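Local coordinates for competence damage-inducible protein A (Enterobacter cloacae subsp. cloacae, PDB 5VU3) that is of unknown function but belongs to the CinA (competence-damaged protein) superfamily, whose relatives include nicotinamide mononucleotide deamidases, an activity not established here, at residues E78-F83 with E88-E93; L61-D66 with E70-V75; I12-L17 with Y159-L164. All blocks are in the same frame, centred on the assembly; numbering follows the deposited sequence.

Overall arrangement
The chain folds as a three-layer alpha/beta/alpha domain, and the contacts lie on both sides of its central mixed sheet. Contacts 1 and 2 are neighbours, with centres about 12 Å apart, and follow one another in sequence. They meet directly: Leu80 of contact 1 packs on Val75 and Glu70 of contact 2, and Glu93 lies against Val75. Contact 3 is on the opposite side of the chain's centre, about 26 Å from contact 1 and 25 Å from contact 2, centre to centre. Joining the first helix to the last, it brackets the other two in sequence. Contact 2 alone of the three reaches the second subunit.

Contact 1 of 3, residues E78-F83 with E88-E93; sequences ETLARF and EQTVTE
Thr79 makes the first and most polar contact of helix 78-83 with helix 88-93. Its hydroxyl OG1 donates a short hydrogen bond, 2.6 Å, to Glu93 OE2, which it meets on the syn side and somewhat out of the carboxylate plane. The Glu93 chain is extended beyond CG, so the acid spans the groove between the helices, and its other oxygen, OE1, bonds to Ser76 N just ahead of helix 78-83. Bonds at both oxygens restrain the carboxylate's rotation. The methyl of Thr79 lies anti to the backbone N and is turned to the partner helix, where CG2 comes 3.5 Å from Thr90 OG1 and 4.0 Å from Gln89 CB.

Leu80 then brings the tip of its side chain round to Thr90, crossing it at about a right angle, with Leu80 CD2 3.6 Å from Thr90 OG1. That hydroxyl is hydrogen-bonded to Thr84 O, which occupies it within the connection. The two segments form a helical hairpin: their axes approach to 9.5 Å with N-to-C directions 157° apart, and only four residues link them. Other parts of Leu80 pack on Val75 and on helix 66-73.

Phe83, at the end of its helix, offers a ring face to Gln89. A bend at chi2 (86°) lays the Gln89 amide flat over the ring, the planes only 4° apart, with NE2 of Gln89 3.5 Å above the plane and over the centre of the Phe83 ring. Gln89 CG adds a CH-pi contact to that face, 4.0 Å from the Phe83 ring centroid. Toward the rim of the opposite face lies Arg82 CB, leaving the aromatic ring sandwiched between an amide and an aliphatic carbon.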
ATOM      1  N   GLU A  78      14.718  20.663  -4.972  1.00 36.46           N
ATOM      2  CA  GLU A  78      16.106  20.900  -4.595  1.00 37.16           C
ATOM      3  C   GLU A  78      16.582  19.900  -3.547  1.00 36.49           C
ATOM      4  O   GLU A  78      17.771  19.566  -3.509  1.00 37.26           O
ATOM      5  CB  GLU A  78      16.284  22.330  -4.091  1.00 45.34           C
ATOM      6  CG  GLU A  78      17.741  22.727  -3.873  1.00 55.97           C
ATOM      7  CD  GLU A  78      18.596  22.595  -5.133  1.00 61.60           C
ATOM      8  OE1 GLU A  78      18.074  22.816  -6.249  1.00 61.02           O
ATOM      9  OE2 GLU A  78      19.797  22.274  -5.003  1.00 62.12           O
ATOM     10  N   THR A  79      15.682  19.412  -2.690  1.00 32.58           N
ATOM     11  CA  THR A  79      16.045  18.302  -1.815  1.00 30.32           C
ATOM     12  C   THR A  79      16.445  17.083  -2.636  1.00 29.75           C
ATOM     13  O   THR A  79      17.485  16.462  -2.383  1.00 30.80           O
ATOM     14  CB  THR A  79      14.895  17.962  -0.865  1.00 24.58           C
ATOM     15  OG1 THR A  79      14.721  19.028   0.075  1.00 29.81           O
ATOM     16  CG2 THR A  79      15.180  16.670  -0.105  1.00 22.79           C
ATOM     17  N   LEU A  80      15.634  16.738  -3.638  1.00 28.32           N
ATOM     18  CA  LEU A  80      15.966  15.608  -4.495  1.00 28.60           C
ATOM     19  C   LEU A  80      17.226  15.872  -5.301  1.00 28.61           C
ATOM     20  O   LEU A  80      17.994  14.943  -5.566  1.00 29.28           O
ATOM     21  CB  LEU A  80      14.793  15.297  -5.421  1.00 30.09           C
ATOM     22  CG  LEU A  80      13.526  14.822  -4.707  1.00 33.79           C
ATOM     23  CD1 LEU A  80      12.352  14.804  -5.662  1.00 36.90           C
ATOM     24  CD2 LEU A  80      13.729  13.453  -4.100  1.00 30.51           C
ATOM     25  N   ALA A  81      17.461  17.125  -5.697  1.00 32.50           N
ATOM     26  CA  ALA A  81      18.653  17.431  -6.481  1.00 31.33           C
ATOM     27  C   ALA A  81      19.917  17.275  -5.648  1.00 34.51           C
ATOM     28  O   ALA A  81      20.917  16.725  -6.124  1.00 36.83           O
ATOM     29  CB  ALA A  81      18.562  18.847  -7.056  1.00 30.39           C
ATOM     30  N   ARG A  82      19.891  17.749  -4.400  1.00 31.74           N
ATOM     31  CA  ARG A  82      21.086  17.717  -3.566  1.00 34.03           C
ATOM     32  C   ARG A  82      21.332  16.338  -2.966  1.00 29.22           C
ATOM     33  O   ARG A  82      22.483  15.902  -2.871  1.00 30.45           O
ATOM     34  CB  ARG A  82      20.980  18.754  -2.449  1.00 42.12           C
ATOM     35  CG  ARG A  82      20.893  20.179  -2.944  1.00 53.43           C
ATOM     36  CD  ARG A  82      20.666  21.154  -1.805  1.00 57.68           C
ATOM     37  NE  ARG A  82      21.785  21.172  -0.873  1.00 60.41           N
ATOM     38  CZ  ARG A  82      22.266  22.278  -0.316  1.00 64.58           C
ATOM     39  NH1 ARG A  82      21.717  23.452  -0.604  1.00 63.86           N
ATOM     40  NH2 ARG A  82      23.291  22.212   0.522  1.00 67.29           N
ATOM     41  N   PHE A  83      20.274  15.638  -2.547  1.00 28.43           N
ATOM     42  CA  PHE A  83      20.437  14.440  -1.736  1.00 28.84           C
ATOM     43  C   PHE A  83      19.809  13.181  -2.318  1.00 25.32           C
ATOM     44  O   PHE A  83      20.018  12.101  -1.752  1.00 25.71           O
ATOM     45  CB  PHE A  83      19.861  14.678  -0.331  1.00 30.35           C
ATOM     46  CG  PHE A  83      20.447  15.870   0.364  1.00 31.51           C
ATOM     47  CD1 PHE A  83      21.783  15.886   0.732  1.00 32.20           C
ATOM     48  CD2 PHE A  83      19.666  16.979   0.638  1.00 35.46           C
ATOM     49  CE1 PHE A  83      22.331  16.988   1.366  1.00 37.82           C
ATOM     50  CE2 PHE A  83      20.206  18.086   1.273  1.00 40.02           C
ATOM     51  CZ  PHE A  83      21.538  18.090   1.638  1.00 40.73           C
ATOM     52  N   GLU A  88      18.055  10.828   4.099  1.00 19.84           N
ATOM     53  CA  GLU A  88      17.289  11.153   5.296  1.00 20.20           C
ATOM     54  C   GLU A  88      16.517  12.454   5.117  1.00 23.17           C
ATOM     55  O   GLU A  88      15.443  12.628   5.710  1.00 24.45           O
ATOM     56  CB  GLU A  88      18.217  11.203   6.509  1.00 23.63           C
ATOM     57  CG  GLU A  88      18.773   9.820   6.849  1.00 23.80           C
ATOM     58  CD  GLU A  88      19.843   9.847   7.908  1.00 27.80           C
ATOM     59  OE1 GLU A  88      20.999  10.172   7.573  1.00 28.06           O
ATOM     60  OE2 GLU A  88      19.527   9.538   9.076  1.00 28.23           O
ATOM     61  N   GLN A  89      17.027  13.356   4.275  1.00 22.81           N
ATOM     62  CA  GLN A  89      16.310  14.597   3.991  1.00 24.26           C
ATOM     63  C   GLN A  89      14.983  14.317   3.298  1.00 21.33           C
ATOM     64  O   GLN A  89      13.948  14.891   3.659  1.00 23.78           O
ATOM     65  CB  GLN A  89      17.180  15.522   3.134  1.00 27.09           C
ATOM     66  CG  GLN A  89      18.372  16.137   3.874  1.00 31.33           C
ATOM     67  CD  GLN A  89      19.607  15.244   3.869  1.00 34.30           C
ATOM     68  OE1 GLN A  89      19.555  14.086   3.444  1.00 32.04           O
ATOM     69  NE2 GLN A  89      20.726  15.784   4.342  1.00 35.14           N
ATOM     70  N   THR A  90      14.984  13.419   2.313  1.00 20.52           N
ATOM     71  CA  THR A  90      13.756  13.161   1.565  1.00 22.45           C
ATOM     72  C   THR A  90      12.719  12.447   2.424  1.00 22.68           C
ATOM     73  O   THR A  90      11.537  12.799   2.383  1.00 24.55           O
ATOM     74  CB  THR A  90      14.065  12.362   0.295  1.00 20.74           C
ATOM     75  OG1 THR A  90      14.781  13.196  -0.622  1.00 23.32           O
ATOM     76  CG2 THR A  90      12.784  11.897  -0.378  1.00 18.21           C
ATOM     77  N   VAL A  91      13.133  11.457   3.226  1.00 18.80           N
ATOM     78  CA  VAL A  91      12.134  10.751   4.023  1.00 18.95           C
ATOM     79  C   VAL A  91      11.593  11.641   5.131  1.00 20.53           C
ATOM     80  O   VAL A  91      10.441  11.481   5.550  1.00 20.65           O
ATOM     81  CB  VAL A  91      12.688   9.430   4.586  1.00 23.80           C
ATOM     82  CG1 VAL A  91      12.827   8.400   3.468  1.00 20.34           C
ATOM     83  CG2 VAL A  91      14.002   9.652   5.316  1.00 25.84           C
ATOM     84  N   THR A  92      12.396  12.593   5.621  1.00 23.98           N
ATOM     85  CA  THR A  92      11.869  13.572   6.565  1.00 21.19           C
ATOM     86  C   THR A  92      10.693  14.326   5.956  1.00 22.41           C
ATOM     87  O   THR A  92       9.643  14.487   6.592  1.00 23.43           O
ATOM     88  CB  THR A  92      12.969  14.547   6.989  1.00 20.37           C
ATOM     89  OG1 THR A  92      13.947  13.848   7.769  1.00 23.43           O
ATOM     90  CG2 THR A  92      12.380  15.680   7.827  1.00 22.37           C
ATOM     91  N   GLU A  93      10.851  14.794   4.716  1.00 21.67           N
ATOM     92  CA  GLU A  93       9.776  15.547   4.079  1.00 21.18           C
ATOM     93  C   GLU A  93       8.602  14.638   3.746  1.00 20.23           C
ATOM     94  O   GLU A  93       7.441  15.045   3.863  1.00 20.27           O
ATOM     95  CB  GLU A  93      10.299  16.252   2.819  1.00 25.34           C
ATOM     96  CG  GLU A  93      11.398  17.286   3.085  1.00 28.02           C
ATOM     97  CD  GLU A  93      11.988  17.897   1.814  1.00 30.16           C
ATOM     98  OE1 GLU A  93      11.529  17.568   0.699  1.00 30.84           O
ATOM     99  OE2 GLU A  93      12.927  18.713   1.934  1.00 32.71           O
TER

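Contact 2 of 3, residues L61-D66 with E70-V75; sequences LVVFSD and ERILGV
Leu73 and Leu61 meet end-on, methyl against methyl, from helix and strand. With CG beside the backbone N and anti to the carbonyl carbon (chi1 -70°), the Leu73 side chain runs from CB toward strand 57-63. Its CG already lies 3.8 Å from Leu61 CD2. Of the branches, Leu73 CD1 is as close to that methyl and also approaches Val63 CG2 at 4.3 Å, while Leu73 CD2 is 3.9 Å from Leu61 CD2; the branched end of Leu73, CG and both methyls, thus gathers round a single methyl. Ile72 widens the apolar seam: its CG2 meets Leu61 CD2 at 4.1 Å, and its CD1 runs alongside Val63 CG1 in the opposite sense.

The strand and helix form a beta-alpha unit. Ser65 is the N-cap, its OG accepting from Ala68 N, and an ordinary i to i+4 backbone bond, Glu70 N to Asp66 O (3.0 Å), follows. Gly74, with positive phi, takes the chain out of the helix.

Met94 and Ile101 of helix 88-101 also pack on Leu73. Strand 57-63 pairs with strand 32-37 on one side and, antiparallel, with a strand of the second subunit on the other, so the sheet runs on through the dimer.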
ATOM      1  N   LEU A  61       0.394   5.117   1.698  1.00 17.54           N
ATOM      2  CA  LEU A  61       0.738   5.572   0.362  1.00 15.16           C
ATOM      3  C   LEU A  61       1.942   4.803  -0.155  1.00 17.57           C
ATOM      4  O   LEU A  61       2.903   4.555   0.581  1.00 20.21           O
ATOM      5  CB  LEU A  61       1.029   7.080   0.341  1.00 16.38           C
ATOM      6  CG  LEU A  61       1.461   7.658  -1.009  1.00 20.21           C
ATOM      7  CD1 LEU A  61       0.316   7.668  -2.028  1.00 23.96           C
ATOM      8  CD2 LEU A  61       2.043   9.065  -0.828  1.00 24.06           C
ATOM      9  N   VAL A  62       1.868   4.415  -1.422  1.00 15.00           N
ATOM     10  CA  VAL A  62       2.975   3.795  -2.137  1.00 17.08           C
ATOM     11  C   VAL A  62       3.309   4.714  -3.299  1.00 18.40           C
ATOM     12  O   VAL A  62       2.413   5.092  -4.062  1.00 18.73           O
ATOM     13  CB  VAL A  62       2.604   2.386  -2.634  1.00 19.07           C
ATOM     14  CG1 VAL A  62       3.656   1.863  -3.582  1.00 21.10           C
ATOM     15  CG2 VAL A  62       2.413   1.441  -1.446  1.00 18.55           C
ATOM     16  N   VAL A  63       4.577   5.116  -3.406  1.00 21.12           N
ATOM     17  CA  VAL A  63       5.013   6.037  -4.451  1.00 23.71           C
ATOM     18  C   VAL A  63       6.406   5.628  -4.909  1.00 32.69           C
ATOM     19  O   VAL A  63       7.307   5.444  -4.084  1.00 39.95           O
ATOM     20  CB  VAL A  63       5.017   7.509  -3.981  1.00 33.50           C
ATOM     21  CG1 VAL A  63       3.612   8.088  -4.015  1.00 39.75           C
ATOM     22  CG2 VAL A  63       5.623   7.646  -2.590  1.00 34.25           C
ATOM     23  N   PHE A  64       6.585   5.486  -6.218  1.00 28.23           N
ATOM     24  CA  PHE A  64       7.878   5.103  -6.767  1.00 29.50           C
ATOM     25  C   PHE A  64       8.701   6.301  -7.220  1.00 30.67           C
ATOM     26  O   PHE A  64       9.883   6.406  -6.887  1.00 32.55           O
ATOM     27  CB  PHE A  64       7.706   4.145  -7.951  1.00 34.38           C
ATOM     28  CG  PHE A  64       9.000   3.839  -8.656  1.00 43.85           C
ATOM     29  CD1 PHE A  64       9.840   2.851  -8.178  1.00 47.94           C
ATOM     30  CD2 PHE A  64       9.393   4.561  -9.777  1.00 49.76           C
ATOM     31  CE1 PHE A  64      11.046   2.577  -8.805  1.00 51.32           C
ATOM     32  CE2 PHE A  64      10.598   4.296 -10.406  1.00 51.53           C
ATOM     33  CZ  PHE A  64      11.425   3.299  -9.918  1.00 50.79           C
ATOM     34  N   SER A  65       8.095   7.203  -7.978  1.00 28.59           N
ATOM     35  CA  SER A  65       8.827   8.187  -8.756  1.00 24.02           C
ATOM     36  C   SER A  65       9.184   9.427  -7.938  1.00 29.26           C
ATOM     37  O   SER A  65       8.587   9.724  -6.898  1.00 24.52           O
ATOM     38  CB  SER A  65       8.010   8.598  -9.973  1.00 27.36           C
ATOM     39  OG  SER A  65       6.840   9.290  -9.564  1.00 32.40           O
ATOM     40  N   ASP A  66      10.181  10.160  -8.440  1.00 26.40           N
ATOM     41  CA  ASP A  66      10.498  11.473  -7.885  1.00 27.11           C
ATOM     42  C   ASP A  66       9.348  12.452  -8.091  1.00 24.95           C
ATOM     43  O   ASP A  66       8.991  13.208  -7.178  1.00 28.44           O
ATOM     44  CB  ASP A  66      11.772  12.016  -8.533  1.00 25.04           C
ATOM     45  CG  ASP A  66      13.035  11.373  -7.982  1.00 34.80           C
ATOM     46  OD1 ASP A  66      12.943  10.481  -7.110  1.00 33.94           O
ATOM     47  OD2 ASP A  66      14.132  11.765  -8.431  1.00 40.63           O
ATOM     48  N   GLU A  70       7.197  14.708  -5.345  1.00 25.88           N
ATOM     49  CA  GLU A  70       7.082  16.164  -5.363  1.00 25.06           C
ATOM     50  C   GLU A  70       5.628  16.608  -5.432  1.00 28.73           C
ATOM     51  O   GLU A  70       5.218  17.538  -4.727  1.00 29.37           O
ATOM     52  CB  GLU A  70       7.863  16.740  -6.542  1.00 29.51           C
ATOM     53  CG  GLU A  70       9.317  16.342  -6.555  1.00 33.86           C
ATOM     54  CD  GLU A  70      10.010  16.726  -7.843  1.00 39.48           C
ATOM     55  OE1 GLU A  70       9.328  16.800  -8.884  1.00 44.38           O
ATOM     56  OE2 GLU A  70      11.234  16.960  -7.814  1.00 39.23           O
ATOM     57  N   ARG A  71       4.829  15.952  -6.269  1.00 29.54           N
ATOM     58  CA  ARG A  71       3.471  16.426  -6.508  1.00 31.02           C
ATOM     59  C   ARG A  71       2.521  16.029  -5.380  1.00 28.95           C
ATOM     60  O   ARG A  71       1.711  16.851  -4.930  1.00 27.43           O
ATOM     61  CB  ARG A  71       2.981  15.884  -7.847  1.00 30.89           C
ATOM     62  CG  ARG A  71       1.870  16.678  -8.489  1.00 40.28           C
ATOM     63  CD  ARG A  71       1.414  15.980  -9.758  1.00 49.38           C
ATOM     64  NE  ARG A  71       1.163  14.562  -9.517  1.00 51.79           N
ATOM     65  CZ  ARG A  71       1.962  13.583  -9.931  1.00 51.20           C
ATOM     66  NH1 ARG A  71       3.062  13.876 -10.616  1.00 42.83           N
ATOM     67  NH2 ARG A  71       1.666  12.317  -9.655  1.00 51.84           N
ATOM     68  N   ILE A  72       2.608  14.786  -4.908  1.00 24.05           N
ATOM     69  CA  ILE A  72       1.684  14.308  -3.881  1.00 24.04           C
ATOM     70  C   ILE A  72       2.157  14.712  -2.492  1.00 24.35           C
ATOM     71  O   ILE A  72       1.368  15.174  -1.662  1.00 27.85           O
ATOM     72  CB  ILE A  72       1.507  12.783  -3.978  1.00 22.98           C
ATOM     73  CG1 ILE A  72       1.010  12.377  -5.366  1.00 28.21           C
ATOM     74  CG2 ILE A  72       0.553  12.294  -2.889  1.00 25.18           C
ATOM     75  CD1 ILE A  72       0.885  10.884  -5.543  1.00 28.79           C
ATOM     76  N   LEU A  73       3.444  14.530  -2.214  1.00 21.02           N
ATOM     77  CA  LEU A  73       3.989  14.728  -0.883  1.00 23.88           C
ATOM     78  C   LEU A  73       4.767  16.028  -0.740  1.00 29.38           C
ATOM     79  O   LEU A  73       5.347  16.270   0.321  1.00 36.40           O
ATOM     80  CB  LEU A  73       4.884  13.547  -0.504  1.00 23.82           C
ATOM     81  CG  LEU A  73       4.182  12.208  -0.253  1.00 29.41           C
ATOM     82  CD1 LEU A  73       5.190  11.091  -0.007  1.00 29.74           C
ATOM     83  CD2 LEU A  73       3.203  12.315   0.914  1.00 31.19           C
ATOM     84  N   GLY A  74       4.803  16.864  -1.772  1.00 30.53           N
ATOM     85  CA  GLY A  74       5.448  18.161  -1.644  1.00 29.99           C
ATOM     86  C   GLY A  74       6.922  18.090  -1.323  1.00 31.26           C
ATOM     87  O   GLY A  74       7.466  19.025  -0.723  1.00 33.89           O
ATOM     88  N   VAL A  75       7.586  16.997  -1.693  1.00 22.91           N
ATOM     89  CA  VAL A  75       9.033  16.921  -1.544  1.00 25.47           C
ATOM     90  C   VAL A  75       9.677  17.962  -2.447  1.00 28.86           C
ATOM     91  O   VAL A  75       9.319  18.095  -3.626  1.00 26.33           O
ATOM     92  CB  VAL A  75       9.531  15.504  -1.862  1.00 23.86           C
ATOM     93  CG1 VAL A  75      11.059  15.474  -1.956  1.00 24.39           C
ATOM     94  CG2 VAL A  75       9.020  14.508  -0.808  1.00 23.40           C
TER

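Contact 3 of 3, residues I12-L17 with Y159-L164; sequences ITVAEL and YSLAEL
Leu17 makes its nearest approach to the last helix at the backbone rather than at a side chain: its CD1 lies 3.8 Å from Ala162 N. So close an approach is consistent with the short side chain of Ala162, and the CA atoms of Leu17 and Ala162 are only 6.4 Å apart. Leu17 CD1 also rests 3.9 Å from Ala162 CB and 4.0 Å from Leu161 CB. One turn earlier, Val14 crosses Leu161 at about a right angle. Its CG1, placed anti to the backbone N (chi1 163°), meets Leu161 CD1 at 3.9 Å.

Helix 14-28 starts at this contact with a capping box. Glu16 N donates to Thr13 OG1 (3.0 Å), and Thr13 N donates in return to Glu16 OE2 (2.9 Å), so side chains satisfy amides at the helix start. Leu161 packs further on Leu43 and Leu47 of helix 42-49, in the helical layer on this side of the sheet.

Between the two segments there is no hydrogen bond, and the side chains that meet are aliphatic, so the fit rests on shape and on removal of methyls from water; a polar tie between the same two helices comes from Ile12 O, bonded to His158 NE2.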
ATOM      1  N   ILE A  12      11.556 -11.273  16.969  1.00 19.08           N
ATOM      2  CA  ILE A  12      10.168 -10.821  16.978  1.00 20.24           C
ATOM      3  C   ILE A  12       9.678 -10.777  15.534  1.00 21.70           C
ATOM      4  O   ILE A  12      10.283 -10.100  14.699  1.00 20.42           O
ATOM      5  CB  ILE A  12      10.042  -9.440  17.645  1.00 22.77           C
ATOM      6  CG1 ILE A  12      10.875  -9.393  18.931  1.00 28.58           C
ATOM      7  CG2 ILE A  12       8.593  -9.104  17.949  1.00 21.80           C
ATOM      8  CD1 ILE A  12      10.824  -8.054  19.642  1.00 33.29           C
ATOM      9  N   THR A  13       8.587 -11.484  15.238  1.00 16.42           N
ATOM     10  CA  THR A  13       8.050 -11.461  13.884  1.00 18.24           C
ATOM     11  C   THR A  13       7.344 -10.133  13.612  1.00 14.67           C
ATOM     12  O   THR A  13       6.991  -9.389  14.528  1.00 19.25           O
ATOM     13  CB  THR A  13       7.052 -12.597  13.656  1.00 20.11           C
ATOM     14  OG1 THR A  13       5.877 -12.354  14.440  1.00 21.28           O
ATOM     15  CG2 THR A  13       7.649 -13.957  14.030  1.00 18.62           C
ATOM     16  N   VAL A  14       7.102  -9.870  12.326  1.00 17.23           N
ATOM     17  CA  VAL A  14       6.338  -8.686  11.931  1.00 22.03           C
ATOM     18  C   VAL A  14       4.957  -8.703  12.580  1.00 19.48           C
ATOM     19  O   VAL A  14       4.476  -7.676  13.078  1.00 20.55           O
ATOM     20  CB  VAL A  14       6.262  -8.598  10.392  1.00 18.15           C
ATOM     21  CG1 VAL A  14       5.151  -7.646   9.946  1.00 18.42           C
ATOM     22  CG2 VAL A  14       7.592  -8.155   9.831  1.00 23.21           C
ATOM     23  N   ALA A  15       4.317  -9.876  12.631  1.00 19.87           N
ATOM     24  CA  ALA A  15       2.996  -9.978  13.251  1.00 19.07           C
ATOM     25  C   ALA A  15       3.051  -9.677  14.744  1.00 21.09           C
ATOM     26  O   ALA A  15       2.149  -9.029  15.289  1.00 19.38           O
ATOM     27  CB  ALA A  15       2.403 -11.369  13.012  1.00 21.79           C
ATOM     28  N   GLU A  16       4.094 -10.149  15.429  1.00 18.47           N
ATOM     29  CA  GLU A  16       4.264  -9.793  16.833  1.00 19.09           C
ATOM     30  C   GLU A  16       4.457  -8.289  16.998  1.00 16.10           C
ATOM     31  O   GLU A  16       3.940  -7.683  17.949  1.00 18.99           O
ATOM     32  CB  GLU A  16       5.458 -10.545  17.414  1.00 18.35           C
ATOM     33  CG  GLU A  16       5.205 -12.012  17.735  1.00 18.87           C
ATOM     34  CD  GLU A  16       6.441 -12.686  18.297  1.00 23.76           C
ATOM     35  OE1 GLU A  16       6.446 -12.995  19.508  1.00 21.30           O
ATOM     36  OE2 GLU A  16       7.408 -12.894  17.525  1.00 20.06           O
ATOM     37  N   LEU A  17       5.214  -7.679  16.087  1.00 14.91           N
ATOM     38  CA  LEU A  17       5.491  -6.246  16.156  1.00 18.23           C
ATOM     39  C   LEU A  17       4.233  -5.421  15.903  1.00 19.82           C
ATOM     40  O   LEU A  17       3.998  -4.412  16.575  1.00 18.95           O
ATOM     41  CB  LEU A  17       6.579  -5.883  15.145  1.00 18.80           C
ATOM     42  CG  LEU A  17       8.005  -6.328  15.449  1.00 19.39           C
ATOM     43  CD1 LEU A  17       8.929  -5.998  14.263  1.00 18.98           C
ATOM     44  CD2 LEU A  17       8.510  -5.651  16.724  1.00 21.04           C
ATOM     45  N   TYR A 159      12.313  -3.767  10.136  1.00 16.00           N
ATOM     46  CA  TYR A 159      13.113  -2.751  10.812  1.00 18.19           C
ATOM     47  C   TYR A 159      12.290  -1.497  11.110  1.00 16.88           C
ATOM     48  O   TYR A 159      12.374  -0.946  12.214  1.00 19.05           O
ATOM     49  CB  TYR A 159      14.350  -2.421   9.967  1.00 18.89           C
ATOM     50  CG  TYR A 159      15.177  -1.255  10.467  1.00 22.66           C
ATOM     51  CD1 TYR A 159      16.226  -1.447  11.363  1.00 29.89           C
ATOM     52  CD2 TYR A 159      14.929   0.039  10.017  1.00 23.99           C
ATOM     53  CE1 TYR A 159      16.988  -0.378  11.815  1.00 27.30           C
ATOM     54  CE2 TYR A 159      15.684   1.106  10.459  1.00 24.31           C
ATOM     55  CZ  TYR A 159      16.707   0.897  11.356  1.00 27.38           C
ATOM     56  OH  TYR A 159      17.447   1.973  11.787  1.00 31.44           O
ATOM     57  N   SER A 160      11.472  -1.042  10.151  1.00 16.71           N
ATOM     58  CA  SER A 160      10.678   0.164  10.387  1.00 16.51           C
ATOM     59  C   SER A 160       9.724  -0.030  11.556  1.00 21.49           C
ATOM     60  O   SER A 160       9.528   0.884  12.368  1.00 19.60           O
ATOM     61  CB  SER A 160       9.901   0.563   9.125  1.00 16.87           C
ATOM     62  OG  SER A 160       8.836  -0.339   8.844  1.00 17.25           O
ATOM     63  N   LEU A 161       9.143  -1.229  11.671  1.00 17.34           N
ATOM     64  CA  LEU A 161       8.188  -1.498  12.739  1.00 19.35           C
ATOM     65  C   LEU A 161       8.884  -1.663  14.083  1.00 20.28           C
ATOM     66  O   LEU A 161       8.395  -1.168  15.106  1.00 19.97           O
ATOM     67  CB  LEU A 161       7.383  -2.756  12.401  1.00 18.18           C
ATOM     68  CG  LEU A 161       6.427  -2.588  11.212  1.00 20.86           C
ATOM     69  CD1 LEU A 161       6.018  -3.959  10.651  1.00 18.18           C
ATOM     70  CD2 LEU A 161       5.201  -1.787  11.642  1.00 21.94           C
ATOM     71  N   ALA A 162      10.009  -2.389  14.107  1.00 18.84           N
ATOM     72  CA  ALA A 162      10.707  -2.634  15.366  1.00 16.90           C
ATOM     73  C   ALA A 162      11.198  -1.333  15.981  1.00 20.90           C
ATOM     74  O   ALA A 162      11.101  -1.129  17.199  1.00 19.88           O
ATOM     75  CB  ALA A 162      11.880  -3.588  15.140  1.00 17.73           C
ATOM     76  N   GLU A 163      11.728  -0.439  15.148  1.00 18.03           N
ATOM     77  CA  GLU A 163      12.186   0.850  15.644  1.00 19.77           C
ATOM     78  C   GLU A 163      11.036   1.676  16.201  1.00 21.20           C
ATOM     79  O   GLU A 163      11.171   2.297  17.260  1.00 25.43           O
ATOM     80  CB  GLU A 163      12.903   1.599  14.522  1.00 24.03           C
ATOM     81  CG  GLU A 163      14.230   0.967  14.148  1.00 32.05           C
ATOM     82  CD  GLU A 163      15.042   0.599  15.378  1.00 41.82           C
ATOM     83  OE1 GLU A 163      15.668   1.515  15.953  1.00 41.42           O
ATOM     84  OE2 GLU A 163      15.046  -0.593  15.772  1.00 45.16           O
ATOM     85  N   LEU A 164       9.901   1.711  15.496  1.00 20.91           N
ATOM     86  CA  LEU A 164       8.767   2.491  15.984  1.00 22.64           C
ATOM     87  C   LEU A 164       8.263   1.953  17.315  1.00 22.72           C
ATOM     88  O   LEU A 164       7.931   2.729  18.219  1.00 23.47           O
ATOM     89  CB  LEU A 164       7.631   2.500  14.959  1.00 21.10           C
ATOM     90  CG  LEU A 164       6.452   3.395  15.370  1.00 19.78           C
ATOM     91  CD1 LEU A 164       6.940   4.814  15.694  1.00 21.36           C
ATOM     92  CD2 LEU A 164       5.355   3.440  14.296  1.00 17.95           C
TER